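Local coordinates for protein H127A/Y244A mutant of alginate lyase AlyC3 in complex with dimannuronate (Psychromonas sp., PDB 7C8F) that binds dimannuronate as a double mutant of a PL7 alginate lyase that probably cleaves alginate by beta-elimination, at residues N1-N6 with V54-Y59; S32-K37 with F69-D74; K93-S98 with Y260-T265. One frame throughout, in Å; residues are numbered along the deposited sequence.

Contact 1: residues N1-N6 with V54-Y59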
# COMPACT_ATOMS: atom_id res chain seq x y z
N ASN B 1 -27.89 22.80 -8.49
CA ASN B 1 -26.97 23.08 -9.57
C ASN B 1 -26.15 24.31 -9.28
O ASN B 1 -26.69 25.34 -8.99
CB ASN B 1 -27.74 23.30 -10.85
CG ASN B 1 -27.00 22.78 -12.05
OD1 ASN B 1 -26.25 21.83 -11.96
ND2 ASN B 1 -27.22 23.40 -13.17
N VAL B 2 -24.83 24.19 -9.35
CA VAL B 2 -23.97 25.33 -9.10
C VAL B 2 -24.03 26.21 -10.35
O VAL B 2 -24.03 25.72 -11.46
CB VAL B 2 -22.50 24.94 -8.82
CG1 VAL B 2 -21.64 26.17 -8.76
CG2 VAL B 2 -22.36 24.18 -7.52
N GLN B 3 -24.10 27.52 -10.14
CA GLN B 3 -24.22 28.51 -11.21
C GLN B 3 -23.01 29.40 -11.42
O GLN B 3 -22.20 29.53 -10.55
CB GLN B 3 -25.43 29.41 -10.96
CG GLN B 3 -25.60 29.90 -9.54
CD GLN B 3 -24.60 30.95 -9.09
OE1 GLN B 3 -24.24 31.85 -9.84
NE2 GLN B 3 -24.15 30.83 -7.83
N PHE B 4 -22.91 30.00 -12.59
CA PHE B 4 -21.83 30.89 -12.93
C PHE B 4 -22.40 32.22 -13.37
O PHE B 4 -23.41 32.25 -14.04
CB PHE B 4 -20.86 30.26 -13.96
CG PHE B 4 -20.25 28.98 -13.48
CD1 PHE B 4 -19.82 28.85 -12.19
CD2 PHE B 4 -20.14 27.91 -14.29
CE1 PHE B 4 -19.28 27.69 -11.72
CE2 PHE B 4 -19.61 26.72 -13.81
CZ PHE B 4 -19.18 26.62 -12.53
N SER B 5 -21.80 33.31 -12.93
CA SER B 5 -22.21 34.67 -13.26
C SER B 5 -21.16 35.61 -12.73
O SER B 5 -20.78 35.47 -11.60
CB SER B 5 -23.49 35.07 -12.55
OG SER B 5 -23.79 36.41 -12.84
N ASN B 6 -20.71 36.58 -13.53
CA ASN B 6 -19.76 37.57 -13.04
C ASN B 6 -20.41 38.82 -12.46
O ASN B 6 -19.75 39.78 -12.29
CB ASN B 6 -18.72 37.99 -14.05
CG ASN B 6 -19.32 38.62 -15.29
OD1 ASN B 6 -20.41 39.19 -15.26
ND2 ASN B 6 -18.58 38.52 -16.40
N VAL B 54 -17.02 31.24 -13.16
CA VAL B 54 -16.99 32.31 -12.16
C VAL B 54 -18.33 32.31 -11.44
O VAL B 54 -19.37 32.04 -12.04
CB VAL B 54 -16.69 33.68 -12.81
CG1 VAL B 54 -17.76 34.02 -13.85
CG2 VAL B 54 -16.61 34.80 -11.75
N ASN B 55 -18.30 32.60 -10.14
CA ASN B 55 -19.54 32.84 -9.41
C ASN B 55 -19.22 33.51 -8.08
O ASN B 55 -18.08 33.87 -7.81
CB ASN B 55 -20.41 31.59 -9.26
CG ASN B 55 -19.79 30.53 -8.38
OD1 ASN B 55 -18.94 30.82 -7.54
ND2 ASN B 55 -20.22 29.29 -8.56
N GLN B 56 -20.27 33.70 -7.27
CA GLN B 56 -20.15 34.41 -6.00
C GLN B 56 -19.18 33.74 -5.05
O GLN B 56 -18.66 34.40 -4.15
CB GLN B 56 -21.52 34.51 -5.33
CG GLN B 56 -22.28 33.19 -5.31
CD GLN B 56 -23.62 33.29 -4.61
OE1 GLN B 56 -23.77 33.98 -3.60
NE2 GLN B 56 -24.62 32.60 -5.15
N TYR B 57 -18.94 32.43 -5.21
CA TYR B 57 -18.06 31.70 -4.31
C TYR B 57 -16.68 31.43 -4.90
O TYR B 57 -15.80 30.94 -4.18
CB TYR B 57 -18.69 30.35 -3.92
CG TYR B 57 -20.00 30.45 -3.16
CD1 TYR B 57 -20.04 30.93 -1.86
CD2 TYR B 57 -21.19 30.04 -3.75
CE1 TYR B 57 -21.23 31.01 -1.16
CE2 TYR B 57 -22.39 30.11 -3.06
CZ TYR B 57 -22.40 30.60 -1.77
OH TYR B 57 -23.60 30.67 -1.08
N PHE B 58 -16.46 31.74 -6.18
CA PHE B 58 -15.21 31.42 -6.88
C PHE B 58 -15.01 32.52 -7.92
O PHE B 58 -15.64 32.49 -8.98
CB PHE B 58 -15.28 30.04 -7.53
CG PHE B 58 -14.04 29.67 -8.31
CD1 PHE B 58 -12.85 29.36 -7.65
CD2 PHE B 58 -14.04 29.65 -9.70
CE1 PHE B 58 -11.71 29.03 -8.36
CE2 PHE B 58 -12.90 29.32 -10.41
CZ PHE B 58 -11.73 29.01 -9.73
N TYR B 59 -14.12 33.45 -7.63
CA TYR B 59 -13.93 34.59 -8.51
C TYR B 59 -12.59 35.24 -8.19
O TYR B 59 -11.93 34.90 -7.20
CB TYR B 59 -15.08 35.60 -8.36
CG TYR B 59 -15.18 36.23 -6.98
CD1 TYR B 59 -15.89 35.61 -5.96
CD2 TYR B 59 -14.58 37.46 -6.71
CE1 TYR B 59 -15.98 36.19 -4.69
CE2 TYR B 59 -14.67 38.05 -5.47
CZ TYR B 59 -15.37 37.41 -4.46
OH TYR B 59 -15.45 38.00 -3.21
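An Asx turn at Asn55, set within the type I beta turn from Asn55 to Phe58 that leads into an edge strand of the PL7 beta-sandwich, receives the N-terminal segment through the backbone of Gln3. Asn55 ND2 donates to Gln3 O (2.8 Å), meeting the carbonyl almost head-on (C=O...N 169°) and in the plane of its own amide. At the other end of that amide, Asn55 OD1 accepts from Tyr57 N at 2.8 Å, the donor standing above the carbonyl plane. With chi1 at 67°, CG sits between the backbone N and the carbonyl carbon, which lets one amide serve both the turn and the incoming chain. With alanine here, Gln3 O and Tyr57 N would probably lose their side-chain mates and the N-terminal segment be freer to shift. The amide is walled by apolar groups: Val2 CG1 lies 3.4 Å from Asn55 ND2, and the ring edge of Phe4 brings CE1 to 3.7 Å from the same nitrogen. Phe4 also packs edge-to-face with Phe44, tying the segment to strand 42-44. Further along, the segment crosses Val54, whose CG1 branch rests 3.9 Å from Asn6 N and 4.1 Å from Asn6 CB.

Contact 2: residues S32-K37 with F69-D74; sequences SDAEGK and FKMKND
Ala34 fits its methyl group against Lys72 and Met71 at the end of strand 67-72, where an Asx turn in the loop 32-37 lies against the PL7 beta-sandwich. Ala34 CB is 3.6 Å from Lys72 CG and nearly as near to CE, so the aliphatic part of the lysine runs alongside the methyl before its charged end goes on to Glu35. The first torsion of Lys72 (chi1 63°) starts the chain between its backbone N and carbonyl carbon, and an extended course beyond CG carries NZ to the acid. There Lys72 NZ forms a salt bridge with Glu35 OE2 at 2.9 Å, using the anti lone pair of that oxygen. The two chains approach at a slant on the solvent side of the contact.

Met71 meets the same methyl roughly at right angles to the lysine. Met71 bends at both chi2 and chi3, bringing its SD to 3.9 Å from Ala34 CB and its CE to 3.5 Å from Ser32 O; Leu76 and Val242 pack against the same side chain.

The second shell fixes both partners. Ser32 OG is hydrogen-bonded to Asn40 O and to the backbone N of Arg77, a residue of the glycan pocket, while Met71 O is held by Asn244 ND2 and Ser251 OG. A type I beta turn from Asp33 to Gly36 presents Ala34 and Glu35: Gly36 N reaches Asp33 O at 3.0 Å, and Glu35 N donates to Asp33 OD1, also at 3.0 Å, from above the carboxylate plane.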
# COMPACT_ATOMS: atom_id res chain seq x y z
N SER B 32 -19.08 22.41 -3.86
CA SER B 32 -20.36 22.05 -3.36
C SER B 32 -21.40 23.10 -3.74
O SER B 32 -21.11 24.22 -3.92
CB SER B 32 -20.28 22.05 -1.84
OG SER B 32 -19.43 21.07 -1.35
N ASP B 33 -22.63 22.64 -3.85
CA ASP B 33 -23.79 23.49 -4.02
C ASP B 33 -24.07 23.77 -2.53
O ASP B 33 -24.39 22.91 -1.81
CB ASP B 33 -24.92 22.72 -4.68
CG ASP B 33 -26.25 23.46 -4.65
OD1 ASP B 33 -26.37 24.50 -4.07
OD2 ASP B 33 -27.15 22.91 -5.24
N ALA B 34 -23.89 25.01 -2.14
CA ALA B 34 -24.05 25.37 -0.74
C ALA B 34 -25.43 25.01 -0.21
O ALA B 34 -25.58 24.72 0.98
CB ALA B 34 -23.77 26.86 -0.54
N GLU B 35 -26.44 24.99 -1.08
CA GLU B 35 -27.81 24.68 -0.68
C GLU B 35 -28.29 23.34 -1.23
O GLU B 35 -29.50 23.08 -1.26
CB GLU B 35 -28.74 25.84 -0.98
CG GLU B 35 -28.42 27.02 -0.07
CD GLU B 35 -29.21 28.26 -0.37
OE1 GLU B 35 -30.12 28.19 -1.23
OE2 GLU B 35 -28.92 29.31 0.25
N GLY B 36 -27.36 22.48 -1.57
CA GLY B 36 -27.70 21.17 -2.02
C GLY B 36 -27.57 20.18 -0.86
O GLY B 36 -27.40 20.55 0.23
N LYS B 37 -27.65 18.93 -1.17
CA LYS B 37 -27.53 17.89 -0.17
C LYS B 37 -26.23 17.87 0.61
O LYS B 37 -25.23 18.39 0.20
CB LYS B 37 -27.73 16.58 -0.82
CG LYS B 37 -29.06 16.48 -1.49
CD LYS B 37 -29.48 15.05 -1.55
CE LYS B 37 -30.78 14.90 -2.28
NZ LYS B 37 -31.13 13.46 -2.47
N PHE B 69 -12.04 32.07 -2.71
CA PHE B 69 -12.87 30.89 -2.50
C PHE B 69 -13.74 31.12 -1.27
O PHE B 69 -13.23 31.49 -0.21
CB PHE B 69 -12.02 29.64 -2.21
CG PHE B 69 -11.09 29.23 -3.31
CD1 PHE B 69 -9.85 29.83 -3.47
CD2 PHE B 69 -11.43 28.18 -4.16
CE1 PHE B 69 -8.97 29.42 -4.46
CE2 PHE B 69 -10.56 27.77 -5.15
CZ PHE B 69 -9.33 28.38 -5.31
N LYS B 70 -15.03 30.83 -1.39
CA LYS B 70 -15.95 30.85 -0.26
C LYS B 70 -16.78 29.59 -0.24
O LYS B 70 -17.03 28.97 -1.28
CB LYS B 70 -16.89 32.07 -0.35
CG LYS B 70 -16.16 33.40 -0.38
CD LYS B 70 -17.08 34.56 -0.78
CE LYS B 70 -17.66 35.27 0.42
NZ LYS B 70 -18.47 36.45 -0.01
N MET B 71 -17.24 29.20 0.95
CA MET B 71 -18.22 28.13 1.08
C MET B 71 -18.88 28.20 2.44
O MET B 71 -18.23 28.51 3.44
CB MET B 71 -17.58 26.75 0.89
CG MET B 71 -18.57 25.57 0.92
SD MET B 71 -20.00 25.78 -0.17
CE MET B 71 -19.21 26.16 -1.74
N LYS B 72 -20.15 27.87 2.49
CA LYS B 72 -20.90 27.78 3.74
C LYS B 72 -21.29 26.35 4.06
O LYS B 72 -21.39 25.53 3.20
CB LYS B 72 -22.13 28.69 3.74
CG LYS B 72 -23.18 28.38 2.71
CD LYS B 72 -24.50 29.06 3.08
CE LYS B 72 -25.53 28.93 1.98
NZ LYS B 72 -26.92 29.35 2.38
N ASN B 73 -21.49 26.11 5.34
CA ASN B 73 -21.92 24.85 5.91
C ASN B 73 -20.84 23.84 6.17
O ASN B 73 -19.89 23.80 5.50
CB ASN B 73 -23.11 24.22 5.16
CG ASN B 73 -24.26 25.17 4.96
OD1 ASN B 73 -24.62 25.91 5.83
ND2 ASN B 73 -24.83 25.13 3.81
N ASP B 74 -21.06 23.05 7.19
CA ASP B 74 -20.13 22.06 7.62
C ASP B 74 -19.94 21.01 6.56
O ASP B 74 -20.87 20.60 5.96
CB ASP B 74 -20.64 21.44 8.92
CG ASP B 74 -19.56 20.75 9.72
OD1 ASP B 74 -18.40 21.00 9.49
OD2 ASP B 74 -19.89 19.98 10.61

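Contact 3: residues K93-S98 with Y260-T265; sequences KLYTLS and YKALET
Tyr95, Ala262 and Tyr260 form the apolar centre of an antiparallel strand pair in the seven-stranded sheet of the PL7 beta-sandwich. Ala262 CB lies 3.7 Å from CD2 of Tyr95, its cross-strand partner on the same face. The side chains of Tyr95 and Tyr260 lie side by side and point the same way, and Tyr260 OH comes to the edge of the Tyr95 ring, 3.6 Å from CD2. Leu97 continues this face, its CD1 at 4.4 Å from Tyr260 CB. Phe238, on strand 235-240 of the opposing sheet, touches Tyr95, Leu97 and Tyr260, and Phe86 stacks on the Tyr95 ring; these residues thus belong to the interior between the sheets.

The axes of segments 93-98 and 260-264 run antiparallel, at 169°. Leu94 with Leu263 and Thr96 with Lys261 are the hydrogen-bonded pairs, each closed by two N-H...O bonds; that from Leu263 N to Leu94 O is the shortest, at 2.8 Å, and runs nearly straight. The side chains of these four residues occupy the outer face. There the two leucines touch only loosely through their CB atoms, and Thr96 OG1 turns to Thr208 OG1 of the neighbouring strand 203-210.

Toward the end of the pair the inner face becomes polar. Tyr95 OH donates to Glu264 OE2 at 2.7 Å, arriving on the anti side of that oxygen, with ring and carboxylate planes 85° apart. The glutamate leans over to it by an extended chain, CG lying beside the backbone N (chi1 -59°). Lys93 NZ stays 4.5 Å from Glu264 OE1, too far for a salt bridge, though the opposite charges probably still attract. Instead, Lys93 NZ donates at 2.9 Å to a water that in turn donates to Thr265 O at 2.8 Å.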
# COMPACT_ATOMS: atom_id res chain seq x y z
N LYS B 93 11.46 13.22 -9.09
CA LYS B 93 10.13 13.76 -9.37
C LYS B 93 9.65 14.52 -8.14
O LYS B 93 9.35 13.90 -7.11
CB LYS B 93 9.14 12.67 -9.76
CG LYS B 93 9.61 11.84 -10.96
CD LYS B 93 8.48 10.98 -11.52
CE LYS B 93 8.98 10.00 -12.58
NZ LYS B 93 9.01 10.63 -13.91
N LEU B 94 9.59 15.84 -8.24
CA LEU B 94 9.22 16.71 -7.13
C LEU B 94 8.07 17.60 -7.59
O LEU B 94 8.12 18.14 -8.70
CB LEU B 94 10.41 17.59 -6.71
CG LEU B 94 11.71 16.88 -6.35
CD1 LEU B 94 12.79 17.89 -5.96
CD2 LEU B 94 11.48 15.89 -5.23
N TYR B 95 7.05 17.73 -6.75
CA TYR B 95 5.82 18.43 -7.09
C TYR B 95 5.57 19.52 -6.06
O TYR B 95 5.59 19.24 -4.86
CB TYR B 95 4.65 17.44 -7.15
CG TYR B 95 4.95 16.35 -8.15
CD1 TYR B 95 5.61 15.20 -7.78
CD2 TYR B 95 4.62 16.52 -9.50
CE1 TYR B 95 5.93 14.22 -8.71
CE2 TYR B 95 4.94 15.55 -10.43
CZ TYR B 95 5.59 14.40 -10.02
OH TYR B 95 5.90 13.40 -10.93
N THR B 96 5.37 20.75 -6.52
CA THR B 96 5.31 21.90 -5.63
C THR B 96 4.03 22.69 -5.83
O THR B 96 3.66 23.02 -6.96
CB THR B 96 6.52 22.83 -5.80
OG1 THR B 96 7.72 22.10 -5.52
CG2 THR B 96 6.42 24.01 -4.83
N LEU B 97 3.36 22.99 -4.73
CA LEU B 97 2.21 23.88 -4.72
C LEU B 97 2.63 25.10 -3.91
O LEU B 97 3.07 24.97 -2.77
CB LEU B 97 1.01 23.19 -4.05
CG LEU B 97 -0.31 23.95 -4.15
CD1 LEU B 97 -0.85 23.85 -5.59
CD2 LEU B 97 -1.31 23.40 -3.11
N SER B 98 2.50 26.25 -4.52
CA SER B 98 2.87 27.50 -3.88
C SER B 98 1.69 28.42 -3.80
O SER B 98 1.06 28.67 -4.77
CB SER B 98 3.97 28.20 -4.66
OG SER B 98 5.08 27.40 -4.83
N TYR B 260 1.41 25.83 -9.35
CA TYR B 260 1.75 24.40 -9.35
C TYR B 260 2.89 24.16 -10.31
O TYR B 260 2.88 24.63 -11.38
CB TYR B 260 0.58 23.51 -9.76
CG TYR B 260 0.95 22.08 -10.11
CD1 TYR B 260 1.34 21.20 -9.14
CD2 TYR B 260 0.85 21.62 -11.39
CE1 TYR B 260 1.69 19.92 -9.46
CE2 TYR B 260 1.20 20.33 -11.71
CZ TYR B 260 1.59 19.50 -10.73
OH TYR B 260 1.91 18.24 -11.04
N LYS B 261 3.87 23.39 -9.87
CA LYS B 261 5.00 23.07 -10.68
C LYS B 261 5.47 21.64 -10.48
O LYS B 261 5.61 21.21 -9.41
CB LYS B 261 6.15 23.99 -10.34
CG LYS B 261 7.27 23.90 -11.32
CD LYS B 261 8.10 25.17 -11.25
CE LYS B 261 7.51 26.27 -12.11
NZ LYS B 261 6.94 27.41 -11.35
N ALA B 262 5.70 20.94 -11.56
CA ALA B 262 6.25 19.61 -11.52
C ALA B 262 7.69 19.66 -12.00
O ALA B 262 7.94 20.19 -13.02
CB ALA B 262 5.45 18.70 -12.42
N LEU B 263 8.59 19.12 -11.23
CA LEU B 263 9.99 19.06 -11.61
C LEU B 263 10.39 17.61 -11.77
O LEU B 263 10.73 16.98 -10.85
CB LEU B 263 10.87 19.72 -10.58
CG LEU B 263 10.53 21.15 -10.30
CD1 LEU B 263 11.48 21.74 -9.30
CD2 LEU B 263 10.49 22.01 -11.52
N GLU B 264 10.33 17.13 -12.98
CA GLU B 264 10.65 15.77 -13.31
C GLU B 264 11.93 15.72 -14.12
O GLU B 264 11.95 16.19 -15.20
CB GLU B 264 9.51 15.10 -14.05
CG GLU B 264 8.20 15.08 -13.27
CD GLU B 264 7.04 14.53 -14.05
OE1 GLU B 264 7.16 14.45 -15.27
OE2 GLU B 264 6.05 14.18 -13.48
N THR B 265 12.97 15.16 -13.55
CA THR B 265 14.28 15.10 -14.16
C THR B 265 14.72 13.67 -14.40
O THR B 265 14.04 12.78 -14.02
CB THR B 265 15.28 15.82 -13.27
OG1 THR B 265 15.26 15.26 -11.96
CG2 THR B 265 14.92 17.27 -13.19
O HOH W 1 11.35 12.18 -14.65

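Contacts 1 and 2 are neighbours, their centres 12 Å apart, and they interleave along the chain. They meet where strands 58-60 and 67-72 pair: Tyr57 O lies 2.9 Å from Lys70 N, probably hydrogen-bonded, and Phe58 CE1 packs 3.6 Å from Phe69 CE2. Contact 3 lies apart, its centre about 30 Å from that of contact 1 and 31 Å from that of contact 2, yet it reaches the same sheet, because strand 250-264 pairs with strand 67-72 before running on to Tyr260-Thr265. None of the three lines the dimannuronate pocket directly: the side chain of Ser32 in contact 2 is about 11 Å from a bound mannuronate and that of Leu97 in contact 3 about 14 Å.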